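Tryptophan halogenase (Shewanella frigidimarina, PDB 2PYX) probably acts as a flavin-dependent halogenase, using FAD to chlorinate or brominate the indole ring of tryptophan or a related substrate. Local coordinates at residues T312-L317 and L327-L332; G296-S301 and I357-A362; N253-A258 and T304-A309; S272-T277 and W285-P290. One frame throughout, in Å; residues are numbered along the deposited sequence.

Contact 1: T312-L317 and L327-L332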
loop_
_atom_site.group_PDB
_atom_site.type_symbol
_atom_site.label_atom_id
_atom_site.label_comp_id
_atom_site.label_asym_id
_atom_site.label_seq_id
_atom_site.Cartn_x
_atom_site.Cartn_y
_atom_site.Cartn_z
ATOM N N THR A 312 3.466 12.958 -22.482
ATOM C CA THR A 312 3.754 11.589 -22.163
ATOM C C THR A 312 2.527 10.851 -21.650
ATOM O O THR A 312 2.277 9.716 -22.065
ATOM C CB THR A 312 4.931 11.551 -21.126
ATOM O OG1 THR A 312 6.070 12.192 -21.709
ATOM C CG2 THR A 312 5.304 10.136 -20.763
ATOM N N LEU A 313 1.763 11.466 -20.752
ATOM C CA LEU A 313 0.540 10.807 -20.235
ATOM C C LEU A 313 -0.412 10.544 -21.397
ATOM O O LEU A 313 -1.003 9.452 -21.537
ATOM C CB LEU A 313 -0.178 11.662 -19.191
ATOM C CG LEU A 313 -1.500 11.125 -18.629
ATOM C CD1 LEU A 313 -1.343 9.719 -18.048
ATOM C CD2 LEU A 313 -2.109 12.075 -17.668
ATOM N N PHE A 314 -0.579 11.566 -22.219
ATOM C CA PHE A 314 -1.565 11.446 -23.308
ATOM C C PHE A 314 -1.124 10.405 -24.330
ATOM O O PHE A 314 -1.975 9.708 -24.896
ATOM C CB PHE A 314 -1.831 12.812 -23.969
ATOM C CG PHE A 314 -2.623 13.769 -23.134
ATOM C CD1 PHE A 314 -3.156 13.411 -21.898
ATOM C CD2 PHE A 314 -2.860 15.064 -23.581
ATOM C CE1 PHE A 314 -3.888 14.310 -21.137
ATOM C CE2 PHE A 314 -3.605 15.950 -22.825
ATOM C CZ PHE A 314 -4.129 15.579 -21.617
ATOM N N ASN A 315 0.169 10.300 -24.595
ATOM C CA ASN A 315 0.704 9.248 -25.448
ATOM C C ASN A 315 0.348 7.876 -24.906
ATOM O O ASN A 315 -0.050 6.974 -25.644
ATOM C CB ASN A 315 2.203 9.374 -25.658
ATOM C CG ASN A 315 2.592 10.570 -26.508
ATOM O OD1 ASN A 315 1.754 11.160 -27.190
ATOM N ND2 ASN A 315 3.872 10.941 -26.456
ATOM N N TYR A 316 0.508 7.685 -23.595
ATOM C CA TYR A 316 0.175 6.392 -22.980
ATOM C C TYR A 316 -1.301 6.063 -23.164
ATOM O O TYR A 316 -1.663 4.885 -23.358
ATOM C CB TYR A 316 0.544 6.425 -21.476
ATOM C CG TYR A 316 0.086 5.214 -20.685
ATOM C CD1 TYR A 316 0.899 4.097 -20.531
ATOM C CD2 TYR A 316 -1.165 5.192 -20.089
ATOM C CE1 TYR A 316 0.474 3.007 -19.798
ATOM C CE2 TYR A 316 -1.601 4.077 -19.347
ATOM C CZ TYR A 316 -0.774 2.989 -19.246
ATOM O OH TYR A 316 -1.160 1.863 -18.524
ATOM N N LEU A 317 -2.150 7.087 -23.065
ATOM C CA LEU A 317 -3.605 6.926 -23.228
ATOM C C LEU A 317 -3.998 6.743 -24.690
ATOM O O LEU A 317 -5.109 6.302 -24.957
ATOM C CB LEU A 317 -4.358 8.126 -22.657
ATOM C CG LEU A 317 -4.238 8.378 -21.133
ATOM C CD1 LEU A 317 -4.847 9.725 -20.736
ATOM C CD2 LEU A 317 -4.837 7.235 -20.318
ATOM N N LEU A 327 -9.607 16.393 -22.327
ATOM C CA LEU A 327 -9.197 15.706 -21.098
ATOM C C LEU A 327 -8.771 16.721 -20.027
ATOM O O LEU A 327 -8.203 17.754 -20.360
ATOM C CB LEU A 327 -8.046 14.747 -21.411
ATOM C CG LEU A 327 -8.333 13.571 -22.346
ATOM C CD1 LEU A 327 -7.046 12.794 -22.573
ATOM C CD2 LEU A 327 -9.426 12.671 -21.741
ATOM N N GLU A 328 -9.042 16.420 -18.756
ATOM C CA GLU A 328 -8.723 17.308 -17.639
ATOM C C GLU A 328 -7.918 16.532 -16.595
ATOM O O GLU A 328 -8.426 16.209 -15.526
ATOM C CB GLU A 328 -9.996 17.857 -16.990
ATOM N N PRO A 329 -6.659 16.216 -16.923
ATOM C CA PRO A 329 -5.835 15.590 -15.884
ATOM C C PRO A 329 -5.550 16.573 -14.734
ATOM O O PRO A 329 -5.571 17.801 -14.941
ATOM C CB PRO A 329 -4.581 15.192 -16.649
ATOM C CG PRO A 329 -4.508 16.161 -17.792
ATOM C CD PRO A 329 -5.923 16.411 -18.180
ATOM N N ARG A 330 -5.326 16.058 -13.526
ATOM C CA ARG A 330 -5.128 16.872 -12.321
ATOM C C ARG A 330 -3.694 16.745 -11.856
ATOM O O ARG A 330 -3.197 15.607 -11.730
ATOM C CB ARG A 330 -6.025 16.395 -11.181
ATOM N N GLN A 331 -3.038 17.878 -11.578
ATOM C CA GLN A 331 -1.606 17.879 -11.182
ATOM C C GLN A 331 -1.444 18.069 -9.693
ATOM O O GLN A 331 -2.065 18.956 -9.099
ATOM C CB GLN A 331 -0.775 18.954 -11.899
ATOM C CG GLN A 331 0.749 18.693 -11.826
ATOM C CD GLN A 331 1.556 19.714 -12.577
ATOM O OE1 GLN A 331 1.451 19.806 -13.798
ATOM N NE2 GLN A 331 2.387 20.501 -11.849
ATOM N N LEU A 332 -0.592 17.229 -9.091
ATOM C CA LEU A 332 -0.239 17.334 -7.665
ATOM C C LEU A 332 1.251 17.435 -7.556
ATOM O O LEU A 332 1.969 16.805 -8.330
ATOM C CB LEU A 332 -0.705 16.119 -6.850
#
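Phe-314 and Leu-327 make the largest share of this apolar contact between a helix and the chain leading into a strand. Methyl CD1 of Leu-327 lies over one face of the Phe-314 ring, 4.1 Å from its centroid and toward the rim. This is a CH-pi contact. The nearest ring atom to that methyl is Phe-314 CE1, at 3.8 Å from Leu-327 CD1. The ring reaches the methyl because CG of Phe-314 stands anti to its carbonyl carbon (chi1 -72°). Pro-329 meets the same end of the ring, its CG 3.9 Å from Phe-314 CE1. The two side chains cross at about a right angle. Pro-329 also touches Leu-313, with Leu-313 CD2 4.1 Å from Pro-329 CB. No hydrogen bond joins the two segments. With an alanine in place of Phe-314, the Leu-327 methyl and the Pro-329 ring would probably lose their common partner, and a gap would open beside the helix. Val-319 touches both Phe-314 and Leu-327. Leu-313 also touches Leu-257 and Val-295, so helix 306-317 lies against strands 255-262 and 292-299, while strand 330-333 pairs with strand 255-262.

Contact 2: G296-S301 and I357-A362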
loop_
_atom_site.group_PDB
_atom_site.type_symbol
_atom_site.label_atom_id
_atom_site.label_comp_id
_atom_site.label_asym_id
_atom_site.label_seq_id
_atom_site.Cartn_x
_atom_site.Cartn_y
_atom_site.Cartn_z
ATOM N N GLY A 296 -2.146 7.511 -13.771
ATOM C CA GLY A 296 -1.375 8.675 -13.394
ATOM C C GLY A 296 0.077 8.552 -13.747
ATOM O O GLY A 296 0.633 7.463 -13.669
ATOM N N TYR A 297 0.692 9.677 -14.119
ATOM C CA TYR A 297 2.098 9.721 -14.404
ATOM C C TYR A 297 2.778 10.366 -13.180
ATOM O O TYR A 297 2.496 11.509 -12.814
ATOM C CB TYR A 297 2.369 10.594 -15.631
ATOM C CG TYR A 297 3.793 10.658 -16.125
ATOM C CD1 TYR A 297 4.753 9.727 -15.742
ATOM C CD2 TYR A 297 4.185 11.647 -17.016
ATOM C CE1 TYR A 297 6.093 9.812 -16.248
ATOM C CE2 TYR A 297 5.483 11.731 -17.482
ATOM C CZ TYR A 297 6.435 10.807 -17.136
ATOM O OH TYR A 297 7.708 10.833 -17.590
ATOM N N VAL A 298 3.631 9.568 -12.518
ATOM C CA VAL A 298 4.511 10.008 -11.441
ATOM C C VAL A 298 5.818 10.395 -12.087
ATOM O O VAL A 298 6.425 9.581 -12.771
ATOM C CB VAL A 298 4.737 8.833 -10.473
ATOM C CG1 VAL A 298 5.846 9.152 -9.480
ATOM C CG2 VAL A 298 3.449 8.459 -9.798
ATOM N N TYR A 299 6.280 11.606 -11.813
ATOM C CA TYR A 299 7.471 12.096 -12.495
ATOM C C TYR A 299 8.256 13.130 -11.663
ATOM O O TYR A 299 7.782 13.612 -10.635
ATOM C CB TYR A 299 7.114 12.664 -13.882
ATOM C CG TYR A 299 6.233 13.864 -13.899
ATOM C CD1 TYR A 299 4.871 13.726 -13.895
ATOM C CD2 TYR A 299 6.763 15.159 -13.956
ATOM C CE1 TYR A 299 4.032 14.823 -13.894
ATOM C CE2 TYR A 299 5.924 16.272 -13.961
ATOM C CZ TYR A 299 4.546 16.099 -13.979
ATOM O OH TYR A 299 3.701 17.202 -13.969
ATOM N N SER A 300 9.450 13.440 -12.139
ATOM C CA SER A 300 10.363 14.395 -11.450
ATOM C C SER A 300 10.365 15.721 -12.168
ATOM O O SER A 300 10.775 15.768 -13.329
ATOM C CB SER A 300 11.752 13.832 -11.466
ATOM O OG SER A 300 12.700 14.772 -11.012
ATOM N N SER A 301 9.962 16.775 -11.462
ATOM C CA SER A 301 9.982 18.124 -12.066
ATOM C C SER A 301 11.376 18.652 -12.329
ATOM O O SER A 301 11.521 19.614 -13.098
ATOM C CB SER A 301 9.241 19.105 -11.191
ATOM O OG SER A 301 9.771 19.193 -9.891
ATOM N N ILE A 357 4.880 9.194 -0.133
ATOM C CA ILE A 357 5.739 9.158 -1.302
ATOM C C ILE A 357 4.880 8.708 -2.484
ATOM O O ILE A 357 3.715 8.338 -2.306
ATOM C CB ILE A 357 6.897 8.174 -1.089
ATOM C CG1 ILE A 357 6.305 6.829 -0.564
ATOM C CG2 ILE A 357 7.904 8.756 -0.055
ATOM C CD1 ILE A 357 7.169 5.740 -0.654
ATOM N N GLU A 358 5.476 8.659 -3.677
ATOM C CA GLU A 358 4.792 8.065 -4.826
ATOM C C GLU A 358 4.167 6.705 -4.485
ATOM O O GLU A 358 4.722 5.929 -3.669
ATOM C CB GLU A 358 5.810 7.862 -5.964
ATOM C CG GLU A 358 6.906 6.861 -5.631
ATOM C CD GLU A 358 8.038 6.985 -6.583
ATOM O OE1 GLU A 358 8.781 7.982 -6.474
ATOM O OE2 GLU A 358 8.122 6.126 -7.502
ATOM N N PRO A 359 3.050 6.360 -5.124
ATOM C CA PRO A 359 2.331 5.114 -4.853
ATOM C C PRO A 359 2.931 3.860 -5.476
ATOM O O PRO A 359 2.219 2.873 -5.706
ATOM C CB PRO A 359 0.946 5.397 -5.447
ATOM C CG PRO A 359 1.220 6.332 -6.532
ATOM C CD PRO A 359 2.321 7.220 -6.082
ATOM N N LEU A 360 4.249 3.869 -5.706
ATOM C CA LEU A 360 4.949 2.694 -6.182
ATOM C C LEU A 360 4.889 1.703 -5.031
ATOM O O LEU A 360 5.310 2.002 -3.912
ATOM C CB LEU A 360 6.400 3.023 -6.496
ATOM C CG LEU A 360 7.329 1.961 -7.081
ATOM C CD1 LEU A 360 6.776 1.449 -8.363
ATOM C CD2 LEU A 360 8.713 2.510 -7.328
ATOM N N GLU A 361 4.387 0.533 -5.316
ATOM C CA GLU A 361 4.161 -0.530 -4.345
ATOM C C GLU A 361 3.071 -0.206 -3.315
ATOM O O GLU A 361 2.953 -0.941 -2.312
ATOM C CB GLU A 361 5.443 -1.007 -3.664
ATOM C CG GLU A 361 6.430 -1.614 -4.640
ATOM C CD GLU A 361 6.033 -2.988 -5.144
ATOM O OE1 GLU A 361 5.052 -3.571 -4.624
ATOM O OE2 GLU A 361 6.709 -3.476 -6.062
ATOM N N ALA A 362 2.286 0.848 -3.535
ATOM C CA ALA A 362 1.060 1.077 -2.782
ATOM C C ALA A 362 1.284 1.028 -1.260
ATOM O O ALA A 362 0.645 0.263 -0.531
ATOM C CB ALA A 362 -0.049 0.090 -3.255
#
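Val-298 points from its strand toward the loop 357-362 and meets two consecutive residues there, Glu-358 and Pro-359. At Glu-358 the touching atom is the first carbon of the side chain: CB lies 3.7 Å from Val-298 CG1. The two side chains cross at about a right angle. Glu-358 CG, set between the backbone N and the carbonyl carbon (chi1 65°), leads away from that methyl. The chain then extends to a buried carboxylate. Its OE1 is hydrogen-bonded to Asn-253 ND2, and its OE2 to Tyr-412 OH and Trp-283 NE1. Three partners thus grip the carboxylate and are likely to hold its rotation. Pro-359 comes next and takes the other methyl, with its CD 4.1 Å from Val-298 CG2. The two methyls of Val-298 are thus divided between the two residues. From Pro-359 the chain enters a type II beta turn that ends at Ala-362, closed by a hydrogen bond from Ala-362 N to Pro-359 O (3.0 Å). The turn carries Glu-361, predicted to bind L-tryptophan, and the Pro-359 side chain is about 9 Å from that of Lys-89, the predicted active-site residue. The contact therefore joins the sheet to a loop of the probable substrate site. Strand 292-299 lies between strands 255-262 and 282-288, and the loop runs from strand 355-356 into helix 363-377.

Contact 3: N253-A258 and T304-A309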
loop_
_atom_site.group_PDB
_atom_site.type_symbol
_atom_site.label_atom_id
_atom_site.label_comp_id
_atom_site.label_asym_id
_atom_site.label_seq_id
_atom_site.Cartn_x
_atom_site.Cartn_y
_atom_site.Cartn_z
ATOM N N ASN A 253 10.955 11.805 -7.760
ATOM C CA ASN A 253 9.592 12.146 -8.192
ATOM C C ASN A 253 8.922 13.046 -7.201
ATOM O O ASN A 253 8.812 12.714 -6.024
ATOM C CB ASN A 253 8.791 10.885 -8.426
ATOM C CG ASN A 253 9.466 9.995 -9.387
ATOM O OD1 ASN A 253 9.841 10.439 -10.506
ATOM N ND2 ASN A 253 9.584 8.745 -9.040
ATOM N N ASP A 254 8.345 14.126 -7.705
ATOM C CA ASP A 254 7.663 15.111 -6.872
ATOM C C ASP A 254 6.422 15.677 -7.575
ATOM O O ASP A 254 5.904 16.713 -7.167
ATOM C CB ASP A 254 8.616 16.243 -6.453
ATOM C CG ASP A 254 9.219 17.018 -7.631
ATOM O OD1 ASP A 254 8.883 16.716 -8.800
ATOM O OD2 ASP A 254 10.030 17.931 -7.347
ATOM N N ARG A 255 5.947 14.958 -8.584
ATOM C CA ARG A 255 4.726 15.334 -9.323
ATOM C C ARG A 255 3.909 14.110 -9.630
ATOM O O ARG A 255 4.455 13.032 -9.809
ATOM C CB ARG A 255 5.081 16.000 -10.640
ATOM C CG ARG A 255 5.838 17.288 -10.523
ATOM C CD ARG A 255 5.002 18.417 -10.043
ATOM N NE ARG A 255 5.701 19.700 -10.078
ATOM C CZ ARG A 255 6.456 20.194 -9.106
ATOM N NH1 ARG A 255 6.671 19.517 -7.990
ATOM N NH2 ARG A 255 7.008 21.409 -9.227
ATOM N N ALA A 256 2.600 14.314 -9.790
ATOM C CA ALA A 256 1.741 13.291 -10.363
ATOM C C ALA A 256 0.685 13.995 -11.183
ATOM O O ALA A 256 0.150 15.038 -10.795
ATOM C CB ALA A 256 1.108 12.448 -9.291
ATOM N N LEU A 257 0.419 13.406 -12.321
ATOM C CA LEU A 257 -0.627 13.903 -13.188
ATOM C C LEU A 257 -1.605 12.744 -13.386
ATOM O O LEU A 257 -1.274 11.748 -14.050
ATOM C CB LEU A 257 -0.017 14.372 -14.489
ATOM C CG LEU A 257 -1.012 14.996 -15.452
ATOM C CD1 LEU A 257 -1.558 16.340 -14.908
ATOM C CD2 LEU A 257 -0.342 15.158 -16.824
ATOM N N ALA A 258 -2.833 12.924 -12.864
ATOM C CA ALA A 258 -3.785 11.820 -12.702
ATOM C C ALA A 258 -5.107 12.062 -13.436
ATOM O O ALA A 258 -5.539 13.207 -13.589
ATOM C CB ALA A 258 -4.065 11.619 -11.254
ATOM N N THR A 304 11.719 16.947 -16.018
ATOM C CA THR A 304 10.792 17.350 -17.068
ATOM C C THR A 304 9.858 18.444 -16.588
ATOM O O THR A 304 9.485 18.513 -15.411
ATOM C CB THR A 304 9.961 16.169 -17.577
ATOM O OG1 THR A 304 9.079 16.635 -18.621
ATOM C CG2 THR A 304 9.090 15.570 -16.498
ATOM N N ASN A 305 9.462 19.326 -17.517
ATOM C CA ASN A 305 8.389 20.266 -17.204
ATOM C C ASN A 305 7.018 19.596 -17.290
ATOM O O ASN A 305 6.920 18.405 -17.639
ATOM C CB ASN A 305 8.479 21.555 -18.030
ATOM C CG ASN A 305 8.130 21.366 -19.472
ATOM O OD1 ASN A 305 7.483 20.396 -19.852
ATOM N ND2 ASN A 305 8.515 22.336 -20.283
ATOM N N ASP A 306 5.972 20.328 -16.913
ATOM C CA ASP A 306 4.656 19.755 -16.869
ATOM C C ASP A 306 4.018 19.608 -18.248
ATOM O O ASP A 306 3.235 18.682 -18.480
ATOM C CB ASP A 306 3.767 20.561 -15.933
ATOM C CG ASP A 306 4.332 20.641 -14.535
ATOM O OD1 ASP A 306 4.766 19.593 -13.993
ATOM O OD2 ASP A 306 4.339 21.730 -13.971
ATOM N N ILE A 307 4.355 20.505 -19.163
ATOM C CA ILE A 307 3.857 20.412 -20.553
ATOM C C ILE A 307 4.250 19.072 -21.181
ATOM O O ILE A 307 3.409 18.345 -21.752
ATOM C CB ILE A 307 4.441 21.582 -21.390
ATOM C CG1 ILE A 307 3.841 22.909 -20.903
ATOM C CG2 ILE A 307 4.206 21.354 -22.880
ATOM C CD1 ILE A 307 4.655 24.129 -21.292
ATOM N N ASP A 308 5.530 18.737 -21.070
ATOM C CA ASP A 308 6.054 17.526 -21.642
ATOM C C ASP A 308 5.524 16.276 -20.895
ATOM O O ASP A 308 5.223 15.239 -21.492
ATOM C CB ASP A 308 7.565 17.559 -21.619
ATOM C CG ASP A 308 8.155 18.600 -22.539
ATOM O OD1 ASP A 308 7.416 19.186 -23.362
ATOM O OD2 ASP A 308 9.378 18.848 -22.435
ATOM N N ALA A 309 5.404 16.379 -19.590
ATOM C CA ALA A 309 4.841 15.257 -18.820
ATOM C C ALA A 309 3.427 14.947 -19.261
ATOM O O ALA A 309 3.039 13.782 -19.357
ATOM C CB ALA A 309 4.869 15.557 -17.335
HETATM O O HOH W 1 6.247 21.827 -12.049
#
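Arg-255 reaches across to Asp-306 at the first turn of helix 306-317. The edge of its guanidinium faces the carboxylate, and the two planes are 35° apart. Arg-255 NE is 4.0 Å from Asp-306 OD1, beyond a salt bridge, so any attraction between the charges is probably through space. A water does the joining. It lies in the guanidinium plane, accepts from Arg-255 NE at 3.0 Å and donates to Asp-306 OD2 at 2.7 Å. The arginine chain bends at chi2 (-73°), and NH1 comes back toward the preceding residue, where it donates to Asp-254 O at 3.0 Å, with the donor above the carbonyl plane. Arg-255 NH2 also binds a tartrate, probably from the crystallisation liquor. A methionine replacing Arg-255 would probably cost the water its N-H donor and Asp-306 its nearby positive charge. The strongest polar partner of Asp-306 is Tyr-299, whose OH is hydrogen-bonded to OD1. With the water on OD2, this is likely to limit rotation of the carboxylate. Just before the helix, Asn-305 is the N-cap: its OD1 accepts from Asp-308 N at 2.8 Å, nearly straight at 171°. Farther along, methyl CD2 of Leu-257 sits loosely against the helix backbone, 4.4 Å from Ala-309 O. A classic beta bulge sits where strand 255-262 begins, with Asp-254 and Arg-255 together opposite Tyr-299. That strand runs between strands 292-299 and 330-333, and helix 306-317 packs on the side from which Leu-257 projects.

Contact 4: S272-T277 and W285-P290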
loop_
_atom_site.group_PDB
_atom_site.type_symbol
_atom_site.label_atom_id
_atom_site.label_comp_id
_atom_site.label_asym_id
_atom_site.label_seq_id
_atom_site.Cartn_x
_atom_site.Cartn_y
_atom_site.Cartn_z
ATOM N N SER A 272 -5.791 -8.020 -13.608
ATOM C CA SER A 272 -5.694 -8.655 -12.301
ATOM C C SER A 272 -4.741 -7.935 -11.354
ATOM O O SER A 272 -4.807 -8.168 -10.151
ATOM C CB SER A 272 -5.231 -10.088 -12.436
ATOM O OG SER A 272 -6.140 -10.860 -13.232
ATOM N N CYS A 273 -3.869 -7.101 -11.911
ATOM C CA CYS A 273 -2.826 -6.403 -11.130
ATOM C C CYS A 273 -2.823 -4.917 -11.449
ATOM O O CYS A 273 -3.305 -4.493 -12.485
ATOM C CB CYS A 273 -1.464 -6.963 -11.489
ATOM S SG CYS A 273 -1.275 -8.697 -11.119
ATOM N N THR A 274 -2.235 -4.129 -10.557
ATOM C CA THR A 274 -1.846 -2.763 -10.920
ATOM C C THR A 274 -0.747 -2.836 -11.985
ATOM O O THR A 274 0.173 -3.649 -11.870
ATOM C CB THR A 274 -1.314 -2.016 -9.703
ATOM O OG1 THR A 274 -2.332 -1.944 -8.702
ATOM C CG2 THR A 274 -0.856 -0.628 -10.087
ATOM N N HIS A 275 -0.816 -1.972 -13.011
ATOM C CA HIS A 275 0.258 -1.862 -13.984
ATOM C C HIS A 275 1.043 -0.592 -13.700
ATOM O O HIS A 275 0.480 0.449 -13.326
ATOM C CB HIS A 275 -0.288 -1.844 -15.397
ATOM C CG HIS A 275 -0.871 -3.155 -15.805
ATOM N ND1 HIS A 275 -1.157 -3.453 -17.120
ATOM C CD2 HIS A 275 -1.175 -4.266 -15.090
ATOM C CE1 HIS A 275 -1.649 -4.681 -17.188
ATOM N NE2 HIS A 275 -1.679 -5.195 -15.972
ATOM N N SER A 276 2.355 -0.722 -13.853
ATOM C CA SER A 276 3.288 0.376 -13.679
ATOM C C SER A 276 4.187 0.326 -14.891
ATOM O O SER A 276 4.985 -0.587 -15.031
ATOM C CB SER A 276 4.118 0.132 -12.414
ATOM O OG SER A 276 5.234 0.991 -12.368
ATOM N N THR A 277 4.071 1.324 -15.773
ATOM C CA THR A 277 4.801 1.327 -17.028
ATOM C C THR A 277 5.778 2.494 -16.982
ATOM O O THR A 277 5.387 3.666 -16.950
ATOM C CB THR A 277 3.839 1.457 -18.257
ATOM O OG1 THR A 277 2.851 0.425 -18.197
ATOM C CG2 THR A 277 4.619 1.343 -19.529
ATOM N N TRP A 285 0.970 4.706 -13.539
ATOM C CA TRP A 285 0.143 3.692 -12.878
ATOM C C TRP A 285 -1.149 3.519 -13.659
ATOM O O TRP A 285 -1.599 4.437 -14.364
ATOM C CB TRP A 285 -0.166 4.022 -11.431
ATOM C CG TRP A 285 -1.268 5.002 -11.190
ATOM C CD1 TRP A 285 -2.612 4.803 -11.344
ATOM C CD2 TRP A 285 -1.122 6.322 -10.658
ATOM N NE1 TRP A 285 -3.308 5.920 -10.934
ATOM C CE2 TRP A 285 -2.404 6.869 -10.519
ATOM C CE3 TRP A 285 -0.010 7.098 -10.280
ATOM C CZ2 TRP A 285 -2.607 8.160 -10.019
ATOM C CZ3 TRP A 285 -0.217 8.371 -9.811
ATOM C CH2 TRP A 285 -1.504 8.895 -9.691
ATOM N N ASP A 286 -1.726 2.325 -13.549
ATOM C CA ASP A 286 -2.952 2.025 -14.279
ATOM C C ASP A 286 -3.683 1.038 -13.375
ATOM O O ASP A 286 -3.222 -0.088 -13.204
ATOM C CB ASP A 286 -2.617 1.497 -15.674
ATOM C CG ASP A 286 -3.847 1.356 -16.570
ATOM O OD1 ASP A 286 -4.940 1.031 -16.043
ATOM O OD2 ASP A 286 -3.671 1.512 -17.808
ATOM N N ILE A 287 -4.770 1.495 -12.767
ATOM C CA ILE A 287 -5.543 0.744 -11.749
ATOM C C ILE A 287 -6.910 0.478 -12.367
ATOM O O ILE A 287 -7.654 1.418 -12.650
ATOM C CB ILE A 287 -5.691 1.576 -10.453
ATOM C CG1 ILE A 287 -4.364 1.518 -9.670
ATOM C CG2 ILE A 287 -6.811 1.073 -9.554
ATOM C CD1 ILE A 287 -4.302 2.432 -8.486
ATOM N N GLY A 288 -7.254 -0.794 -12.513
ATOM C CA GLY A 288 -8.519 -1.202 -13.131
ATOM C C GLY A 288 -9.597 -1.441 -12.089
ATOM O O GLY A 288 -9.465 -2.335 -11.228
ATOM N N LEU A 289 -10.635 -0.596 -12.132
ATOM C CA LEU A 289 -11.877 -0.766 -11.358
ATOM C C LEU A 289 -12.931 -1.356 -12.313
ATOM O O LEU A 289 -12.697 -1.461 -13.497
ATOM C CB LEU A 289 -12.390 0.563 -10.765
ATOM C CG LEU A 289 -11.397 1.382 -9.921
ATOM C CD1 LEU A 289 -12.046 2.651 -9.422
ATOM C CD2 LEU A 289 -10.863 0.607 -8.754
ATOM N N PRO A 290 -14.050 -1.822 -11.768
ATOM C CA PRO A 290 -15.056 -2.374 -12.673
ATOM C C PRO A 290 -15.591 -1.370 -13.694
ATOM O O PRO A 290 -15.845 -1.754 -14.819
ATOM C CB PRO A 290 -16.170 -2.810 -11.719
ATOM C CG PRO A 290 -15.513 -3.007 -10.408
ATOM C CD PRO A 290 -14.427 -1.966 -10.355
HETATM O O HOH W 2 -4.805 -2.358 -13.276
#
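This is an antiparallel pairing of the two arms of a beta hairpin, strands 274-279 and 282-288, in the large mixed sheet. The axes of the short segments 274-277 and 285-288 come within 4.7 Å, with 163° between their directions. His-275 and Asp-286 form a hydrogen-bonded pair. His-275 N donates to Asp-286 O at 3.1 Å and almost straight, at 175°. The return bond from Asp-286 N to His-275 O is weak because it is bent, to 128°. His-275 O also receives a CA-H contact from Trp-285 CA at 3.3 Å. On one face of the sheet the CB atoms of His-275 and Asp-286 lie 4.1 Å apart. Ser-276 and Trp-285 form the next, non-hydrogen-bonded pair, on the other face. Thr-274 and Ile-287 lie side by side and point the same way, with Thr-274 OG1 4.1 Å from Ile-287 CG1. That hydroxyl is held by His-171. Beyond the last direct bond, a water carries the pairing on. It donates to Cys-273 O at 2.7 Å and to Asp-286 O at 2.8 Å, and accepts a weak bond from Gly-288 N. Thr-274 touches Lys-89, the predicted active-site residue, so this end of the hairpin borders the probable catalytic site. Asp-286 OD2 is hydrogen-bonded to Tyr-316 OH of helix 306-317. Strand 87-95 runs parallel to strand 274-279 on its far side, and strand 292-299 pairs with strand 282-288.

All four contacts meet on one mixed sheet. Contact 2 is buried; the other three are partly buried, with contacts 1 and 3 farther from the centre of the chain. Contacts 2 and 4 lie nearer the predicted substrate site. Contacts 1 and 3 share helix 306-317 and the neighbouring strands 255-262 and 330-333. Their chemistry differs: contact 1 is wholly apolar, contact 3 mixes water-bridged charges with a leucine set loosely against helix backbone, contact 2 joins carbon atoms beside a buried acid, and contact 4 is mainly backbone pairing. Trp-285 packs against Val-298 and Pro-359 between contacts 4 and 2.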